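Local coordinates for Lin1840 protein (Listeria innocua serovar 6a, PDB 4ZOC) that probably hydrolyses terminal, non-reducing beta-D-glucosyl residues to release beta-D-glucose, acting in beta-1,2-glucan breakdown, at residues 264-276 / 293-306. The protein carries 2 engineered substitutions. Numbering follows the deposited sequence. Where two conformers were deposited one is given.
Sequences DGVLISAWGAVAE and SMEAGVDLEMMTTC. Engineered in segment 264-276: Ala270 (natural residue Asp). With BGC (beta-D-glucopyranose), chain G.
The end of helix 286-295 packs through Ser293 OG on Val274 CG1, 3.6 Å away, beside the seam between strands 266-268 and 301-302, the seventh and eighth of the TIM barrel in this family 3 glycosidase; the hydroxyl is hydrogen-bonded to Ala289 O. Past the Schellman motif at Gly297, Asp299 joins the barrel seam twice: its backbone N donates to Leu267 O (2.7 Å), while its OD2 takes the Leu267 N-H from above the carboxylate plane, 40° out of it. That carboxylate also forms salt bridges with Arg258 and Arg331, which would fix its rotation. Leu300 bridges Ile268, its O accepting from Ser269 N, and the two side chains run alongside each other, pointing the same way. Glu301, CG anti to the backbone N and the chain extended beyond it, sets OE2 against Val274 CB, where it accepts from Thr304 OG1 and Cys306 N. Met302 N donates to Ser269 OG at 2.9 Å with an N-H...O angle of 171°; the hydroxyl in turn donates to the carbonyl of the engineered Ala270. A bend at chi3 (-64°) carries Met302 CE to Ile268 CD1, 3.5 Å away, and its SD lies obliquely to the Trp271 ring, a Met-aromatic contact. Met303 places CB over one face of the six-membered ring, 3.9 Å from its centroid, a CH-pi contact; C1 of the bound beta-D-glucopyranose lies over the opposite face, so the seam backs a wall of the sugar pocket. A water donates to Thr304 OG1 and Ser269 OG and accepts from Val274 N, while Thr304 CG2 approaches Gly272 CA to 3.5 Å.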
loop_
_atom_site.group_PDB
_atom_site.type_symbol
_atom_site.label_atom_id
_atom_site.label_comp_id
_atom_site.label_asym_id
_atom_site.label_seq_id
_atom_site.Cartn_x
_atom_site.Cartn_y
_atom_site.Cartn_z
ATOM N N ASP A 264 18.074 8.565 25.941
ATOM C CA ASP A 264 18.655 7.844 27.049
ATOM C C ASP A 264 17.645 7.547 28.157
ATOM O O ASP A 264 18.068 7.285 29.277
ATOM C CB ASP A 264 19.824 8.641 27.684
ATOM C CG ASP A 264 20.707 7.766 28.612
ATOM O OD1 ASP A 264 21.006 6.587 28.310
ATOM O OD2 ASP A 264 21.140 8.240 29.660
ATOM N N GLY A 265 16.352 7.450 27.829
ATOM C CA GLY A 265 15.343 7.123 28.771
ATOM C C GLY A 265 14.843 5.685 28.603
ATOM O O GLY A 265 15.432 4.827 27.901
ATOM N N VAL A 266 13.774 5.389 29.364
ATOM C CA VAL A 266 13.182 4.078 29.404
ATOM C C VAL A 266 12.558 3.818 28.014
ATOM O O VAL A 266 11.774 4.615 27.545
ATOM C CB VAL A 266 12.172 3.948 30.548
ATOM C CG1 VAL A 266 11.340 2.653 30.444
ATOM C CG2 VAL A 266 12.919 4.041 31.910
ATOM N N LEU A 267 12.940 2.693 27.399
ATOM C CA LEU A 267 12.220 2.156 26.229
ATOM C C LEU A 267 11.303 1.041 26.780
ATOM O O LEU A 267 11.789 0.014 27.373
ATOM C CB LEU A 267 13.226 1.686 25.158
ATOM C CG LEU A 267 12.629 1.072 23.882
ATOM C CD1 LEU A 267 11.760 2.098 23.134
ATOM C CD2 LEU A 267 13.684 0.501 23.014
ATOM N N ILE A 268 9.986 1.247 26.697
ATOM C CA ILE A 268 8.970 0.281 27.164
ATOM C C ILE A 268 8.352 -0.397 25.954
ATOM O O ILE A 268 8.163 0.224 24.888
ATOM C CB ILE A 268 7.856 1.036 28.043
ATOM C CG1 ILE A 268 6.864 0.015 28.656
ATOM C CG2 ILE A 268 7.136 2.115 27.227
ATOM C CD1 ILE A 268 5.725 0.668 29.522
ATOM N N SER A 269 8.085 -1.676 26.077
ATOM C CA SER A 269 7.367 -2.392 25.056
ATOM C C SER A 269 5.950 -1.972 24.970
ATOM O O SER A 269 5.324 -1.646 25.976
ATOM C CB SER A 269 7.442 -3.921 25.275
ATOM O OG SER A 269 6.522 -4.421 26.265
ATOM N N ALA A 270 5.385 -2.015 23.755
ATOM C CA ALA A 270 3.949 -2.077 23.627
ATOM C C ALA A 270 3.441 -3.363 24.332
ATOM O O ALA A 270 4.260 -4.299 24.649
ATOM C CB ALA A 270 3.536 -1.998 22.167
ATOM N N TRP A 271 2.112 -3.476 24.564
ATOM C CA TRP A 271 1.573 -4.570 25.338
ATOM C C TRP A 271 1.866 -5.930 24.716
ATOM O O TRP A 271 1.453 -6.211 23.623
ATOM C CB TRP A 271 0.097 -4.427 25.554
ATOM C CG TRP A 271 -0.566 -5.473 26.448
ATOM C CD1 TRP A 271 -0.699 -6.800 26.191
ATOM C CD2 TRP A 271 -1.218 -5.248 27.699
ATOM N NE1 TRP A 271 -1.404 -7.417 27.172
ATOM C CE2 TRP A 271 -1.752 -6.482 28.111
ATOM C CE3 TRP A 271 -1.522 -4.112 28.430
ATOM C CZ2 TRP A 271 -2.493 -6.623 29.293
ATOM C CZ3 TRP A 271 -2.210 -4.256 29.623
ATOM C CH2 TRP A 271 -2.726 -5.488 30.019
ATOM N N GLY A 272 2.591 -6.765 25.485
ATOM C CA GLY A 272 2.973 -8.068 25.073
ATOM C C GLY A 272 3.947 -8.138 23.885
ATOM O O GLY A 272 4.233 -9.254 23.432
ATOM N N ALA A 273 4.499 -7.008 23.395
ATOM C CA ALA A 273 5.220 -7.025 22.153
ATOM C C ALA A 273 6.548 -7.791 22.292
ATOM O O ALA A 273 7.143 -8.256 21.292
ATOM C CB ALA A 273 5.513 -5.595 21.716
ATOM N N VAL A 274 7.058 -7.914 23.508
ATOM C CA VAL A 274 8.264 -8.764 23.687
ATOM C C VAL A 274 7.947 -10.242 23.357
ATOM O O VAL A 274 8.636 -10.847 22.542
ATOM C CB VAL A 274 8.859 -8.631 25.112
ATOM C CG1 VAL A 274 9.969 -9.637 25.261
ATOM C CG2 VAL A 274 9.384 -7.194 25.374
ATOM N N ALA A 275 6.892 -10.804 23.969
ATOM C CA ALA A 275 6.447 -12.187 23.755
ATOM C C ALA A 275 6.037 -12.410 22.302
ATOM O O ALA A 275 6.270 -13.460 21.689
ATOM C CB ALA A 275 5.308 -12.516 24.726
ATOM N N GLU A 276 5.554 -11.351 21.702
ATOM C CA GLU A 276 4.910 -11.408 20.365
ATOM C C GLU A 276 5.946 -11.490 19.280
ATOM O O GLU A 276 5.608 -11.817 18.147
ATOM C CB GLU A 276 3.922 -10.269 20.182
ATOM C CG GLU A 276 2.622 -10.552 20.977
ATOM C CD GLU A 276 1.702 -9.383 21.140
ATOM O OE1 GLU A 276 1.905 -8.386 20.425
ATOM O OE2 GLU A 276 0.749 -9.581 21.933
ATOM N N SER A 293 15.236 -8.868 22.781
ATOM C CA SER A 293 14.658 -7.615 23.275
ATOM C C SER A 293 15.612 -6.868 24.159
ATOM O O SER A 293 15.728 -5.694 24.025
ATOM C CB SER A 293 13.281 -7.841 23.944
ATOM O OG SER A 293 12.378 -8.360 22.959
ATOM N N MET A 294 16.320 -7.556 25.059
ATOM C CA MET A 294 17.293 -6.825 25.875
ATOM C C MET A 294 18.506 -6.336 25.047
ATOM O O MET A 294 19.019 -5.240 25.267
ATOM C CB MET A 294 17.751 -7.619 27.106
ATOM C CG MET A 294 18.557 -6.740 28.041
ATOM S SD MET A 294 18.311 -7.084 29.780
ATOM C CE MET A 294 16.916 -6.028 30.101
ATOM N N GLU A 295 18.949 -7.140 24.089
ATOM C CA GLU A 295 19.980 -6.695 23.195
ATOM C C GLU A 295 19.581 -5.403 22.483
ATOM O O GLU A 295 20.404 -4.517 22.221
ATOM C CB GLU A 295 20.296 -7.782 22.203
ATOM C CG GLU A 295 21.177 -8.892 22.797
ATOM C CD GLU A 295 21.355 -10.088 21.900
ATOM O OE1 GLU A 295 20.679 -10.116 20.862
ATOM O OE2 GLU A 295 22.224 -10.977 22.218
ATOM N N ALA A 296 18.289 -5.315 22.128
ATOM C CA ALA A 296 17.772 -4.129 21.422
ATOM C C ALA A 296 17.471 -2.997 22.379
ATOM O O ALA A 296 17.047 -1.905 21.968
ATOM C CB ALA A 296 16.514 -4.509 20.619
ATOM N N GLY A 297 17.648 -3.186 23.696
ATOM C CA GLY A 297 17.508 -2.051 24.603
ATOM C C GLY A 297 16.137 -1.707 25.193
ATOM O O GLY A 297 15.888 -0.555 25.654
ATOM N N VAL A 298 15.272 -2.681 25.152
ATOM C CA VAL A 298 13.933 -2.581 25.732
ATOM C C VAL A 298 14.142 -2.747 27.240
ATOM O O VAL A 298 14.650 -3.760 27.670
ATOM C CB VAL A 298 12.964 -3.668 25.196
ATOM C CG1 VAL A 298 11.655 -3.597 25.950
ATOM C CG2 VAL A 298 12.695 -3.483 23.711
ATOM N N ASP A 299 13.749 -1.738 27.991
ATOM C CA ASP A 299 13.966 -1.705 29.431
ATOM C C ASP A 299 12.874 -2.298 30.251
ATOM O O ASP A 299 13.100 -2.645 31.410
ATOM C CB ASP A 299 14.199 -0.294 29.880
ATOM C CG ASP A 299 15.377 0.337 29.155
ATOM O OD1 ASP A 299 16.407 -0.372 28.935
ATOM O OD2 ASP A 299 15.306 1.550 28.899
ATOM N N LEU A 300 11.661 -2.336 29.696
ATOM C CA LEU A 300 10.440 -2.595 30.517
ATOM C C LEU A 300 9.451 -3.361 29.694
ATOM O O LEU A 300 9.010 -2.839 28.657
ATOM C CB LEU A 300 9.883 -1.239 30.994
ATOM C CG LEU A 300 8.697 -1.273 31.964
ATOM C CD1 LEU A 300 8.919 -2.191 33.190
ATOM C CD2 LEU A 300 8.254 0.162 32.316
ATOM N N GLU A 301 9.147 -4.578 30.129
ATOM C CA GLU A 301 8.283 -5.517 29.450
ATOM C C GLU A 301 6.866 -5.362 29.965
ATOM O O GLU A 301 6.592 -5.585 31.146
ATOM C CB GLU A 301 8.769 -6.948 29.647
ATOM C CG GLU A 301 7.880 -7.989 28.958
ATOM C CD GLU A 301 8.470 -9.315 28.864
ATOM O OE1 GLU A 301 9.523 -9.534 29.497
ATOM O OE2 GLU A 301 7.839 -10.183 28.194
ATOM N N MET A 302 5.984 -4.915 29.060
ATOM C CA MET A 302 4.641 -4.613 29.462
ATOM C C MET A 302 3.752 -5.878 29.470
ATOM O O MET A 302 3.311 -6.374 28.409
ATOM C CB MET A 302 4.041 -3.582 28.490
ATOM C CG MET A 302 2.616 -3.204 28.855
ATOM S SD MET A 302 1.794 -2.002 27.771
ATOM C CE MET A 302 2.790 -0.522 27.999
ATOM N N MET A 303 3.513 -6.441 30.676
ATOM C CA MET A 303 2.476 -7.529 30.870
ATOM C C MET A 303 2.699 -8.878 30.222
ATOM O O MET A 303 1.818 -9.687 30.067
ATOM C CB MET A 303 1.111 -6.975 30.566
ATOM C CG MET A 303 0.525 -6.255 31.783
ATOM S SD MET A 303 0.259 -7.374 33.220
ATOM C CE MET A 303 -1.171 -8.302 32.662
ATOM N N THR A 304 3.963 -9.163 29.950
ATOM C CA THR A 304 4.437 -10.520 29.587
ATOM C C THR A 304 5.668 -10.845 30.439
ATOM O O THR A 304 6.207 -9.960 31.125
ATOM C CB THR A 304 4.651 -10.709 28.039
ATOM O OG1 THR A 304 5.476 -9.638 27.508
ATOM C CG2 THR A 304 3.325 -10.726 27.377
ATOM N N THR A 305 6.060 -12.121 30.374
ATOM C CA THR A 305 6.910 -12.753 31.310
ATOM C C THR A 305 8.206 -13.276 30.726
ATOM O O THR A 305 8.863 -14.023 31.404
ATOM C CB THR A 305 6.187 -13.895 32.009
ATOM O OG1 THR A 305 5.813 -14.880 31.056
ATOM C CG2 THR A 305 4.909 -13.426 32.702
ATOM N N CYS A 306 8.649 -12.842 29.530
ATOM C CA CYS A 306 9.869 -13.299 29.013
ATOM C C CYS A 306 11.054 -12.895 29.889
ATOM O O CYS A 306 11.875 -13.747 30.239
ATOM C CB CYS A 306 10.128 -12.786 27.558
ATOM S SG CYS A 306 8.785 -13.226 26.455
HETATM C C2 BGC G . -5.282 -6.009 25.656
HETATM C C3 BGC G . -4.114 -5.885 24.619
HETATM C C4 BGC G . -3.964 -4.430 24.040
HETATM C C5 BGC G . -3.923 -3.479 25.258
HETATM C C6 BGC G . -3.776 -2.078 24.758
HETATM C C1 BGC G . -5.031 -5.018 26.735
HETATM O O1 BGC G . -6.031 -5.137 27.776
HETATM O O2 BGC G . -5.356 -7.317 26.214
HETATM O O3 BGC G . -4.308 -6.852 23.566
HETATM O O4 BGC G . -2.819 -4.277 23.119
HETATM O O5 BGC G . -5.043 -3.713 26.173
HETATM O O6 BGC G . -4.973 -1.745 24.061
HETATM O O HOH W 1 5.920 -7.340 26.051
#